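Local atomic coordinates of capsule biosynthesis protein capD (Bacillus anthracis, PDB entry 3G9K), a protein that cleaves the poly-gamma-D-glutamate capsule of the anthrax bacillus and joins it by an amide bond to meso-diaminopimelic acid in the peptidoglycan. Residues R108-F111 / A116-E119. Numbering follows the deposited sequence.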
loop_
_atom_site.group_PDB
_atom_site.type_symbol
_atom_site.label_atom_id
_atom_site.label_comp_id
_atom_site.label_asym_id
_atom_site.label_seq_id
_atom_site.Cartn_x
_atom_site.Cartn_y
_atom_site.Cartn_z
ATOM N N ARG B 108 9.838 4.765 15.082
ATOM C CA ARG B 108 10.388 3.693 14.285
ATOM C C ARG B 108 11.853 3.932 13.917
ATOM O O ARG B 108 12.368 5.052 14.067
ATOM C CB ARG B 108 9.555 3.543 13.019
ATOM C CG ARG B 108 8.156 3.014 13.303
ATOM C CD ARG B 108 7.250 3.085 12.107
ATOM N NE ARG B 108 5.896 2.735 12.522
ATOM C CZ ARG B 108 4.792 2.960 11.814
ATOM N NH1 ARG B 108 4.865 3.430 10.579
ATOM N NH2 ARG B 108 3.608 2.660 12.359
ATOM N N PHE B 109 12.482 2.865 13.429
ATOM C CA PHE B 109 13.830 2.919 12.851
ATOM C C PHE B 109 13.941 1.973 11.669
ATOM O O PHE B 109 13.306 0.912 11.647
ATOM C CB PHE B 109 14.879 2.519 13.895
ATOM C CG PHE B 109 14.682 1.136 14.443
ATOM C CD1 PHE B 109 13.924 0.938 15.587
ATOM C CD2 PHE B 109 15.231 0.044 13.819
ATOM C CE1 PHE B 109 13.725 -0.332 16.092
ATOM C CE2 PHE B 109 15.033 -1.230 14.305
ATOM C CZ PHE B 109 14.283 -1.421 15.452
ATOM N N THR B 110 14.775 2.343 10.705
ATOM C CA THR B 110 15.107 1.467 9.576
ATOM C C THR B 110 16.603 1.562 9.275
ATOM O O THR B 110 17.261 2.485 9.722
ATOM C CB THR B 110 14.336 1.856 8.285
ATOM O OG1 THR B 110 14.747 3.156 7.849
ATOM C CG2 THR B 110 12.811 1.860 8.541
ATOM N N PHE B 111 17.105 0.627 8.480
ATOM C CA PHE B 111 18.524 0.565 8.141
ATOM C C PHE B 111 18.751 0.624 6.642
ATOM O O PHE B 111 17.994 0.046 5.867
ATOM C CB PHE B 111 19.120 -0.700 8.716
ATOM C CG PHE B 111 19.113 -0.718 10.205
ATOM C CD1 PHE B 111 18.056 -1.290 10.900
ATOM C CD2 PHE B 111 20.129 -0.111 10.918
ATOM C CE1 PHE B 111 18.041 -1.292 12.278
ATOM C CE2 PHE B 111 20.112 -0.116 12.290
ATOM C CZ PHE B 111 19.058 -0.713 12.968
ATOM N N ALA B 116 21.530 3.766 10.460
ATOM C CA ALA B 116 20.252 3.533 11.110
ATOM C C ALA B 116 19.473 4.850 11.053
ATOM O O ALA B 116 19.901 5.868 11.593
ATOM C CB ALA B 116 20.451 3.068 12.534
ATOM N N TYR B 117 18.357 4.841 10.329
ATOM C CA TYR B 117 17.488 5.996 10.268
ATOM C C TYR B 117 16.516 5.882 11.419
ATOM O O TYR B 117 15.975 4.821 11.661
ATOM C CB TYR B 117 16.753 6.068 8.940
ATOM C CG TYR B 117 17.642 6.412 7.760
ATOM C CD1 TYR B 117 18.338 7.625 7.702
ATOM C CD2 TYR B 117 17.756 5.544 6.688
ATOM C CE1 TYR B 117 19.138 7.949 6.600
ATOM C CE2 TYR B 117 18.563 5.849 5.588
ATOM C CZ TYR B 117 19.249 7.045 5.550
ATOM O OH TYR B 117 20.022 7.316 4.443
ATOM N N THR B 118 16.310 6.982 12.125
ATOM C CA THR B 118 15.596 6.972 13.383
ATOM C C THR B 118 14.570 8.090 13.327
ATOM O O THR B 118 14.846 9.167 12.824
ATOM C CB THR B 118 16.579 7.181 14.578
ATOM O OG1 THR B 118 17.304 5.953 14.835
ATOM C CG2 THR B 118 15.837 7.576 15.776
ATOM N N GLU B 119 13.376 7.827 13.843
ATOM C CA GLU B 119 12.290 8.799 13.776
ATOM C C GLU B 119 12.409 9.886 14.848
ATOM O O GLU B 119 11.950 11.022 14.640
ATOM C CB GLU B 119 10.948 8.070 13.876
ATOM C CG GLU B 119 9.751 8.894 13.458
ATOM C CD GLU B 119 8.475 8.055 13.259
ATOM O OE1 GLU B 119 8.415 6.907 13.704
ATOM O OE2 GLU B 119 7.498 8.582 12.705
#
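Arg108 and Glu119 close the open end of an antiparallel beta hairpin, formed by strands 109-112 and 115-118, and illustrate how a side chain can take over where backbone pairing ends. The peptide N of Glu119 still reaches Arg108 O (3.0 Å), but the return bond goes to a carboxylate: Arg108 N donates to Glu119 OE1 at 2.9 Å, and OE1 accepts with its anti lone pair, the one away from OE2. CG of Glu119 stands anti to its own backbone N (chi1 -165°) and the chain runs on extended, which brings OE1 back to the backbone N of Arg108, just ahead of the first strand. The two side chains run alongside each other without a direct salt bridge; Arg108 sends its guanidinium to Asp166 and Phe146 O, while Glu119 OE2 pairs with Arg168.

Phe109 faces Thr118 in a non-hydrogen-bonded pair, its CA in a CH...O contact with Tyr117 O (3.1 Å). Its ring swings clear of the partner strand, and Met268 of the other CapD chain packs against both residues of the pair as well as Ala116.

Thr110 and Tyr117 form the hydrogen-bonded pair, with Thr110 N to Tyr117 O at 2.9 Å and Tyr117 N to Thr110 O at 2.7 Å. On the face they share, Thr110 OG1 lies at the edge of the tyrosine ring, near its plane. Thr110 also touches Arg81, a poly-gamma-D-glutamate-binding residue, which probably places this edge of the hairpin in the second shell of the substrate site.

Phe111, finally, leans its ring towards the partner strand on the face it shares with Ala116, where CE2 meets the methyl CB of Ala116 obliquely at a tight 3.2 Å.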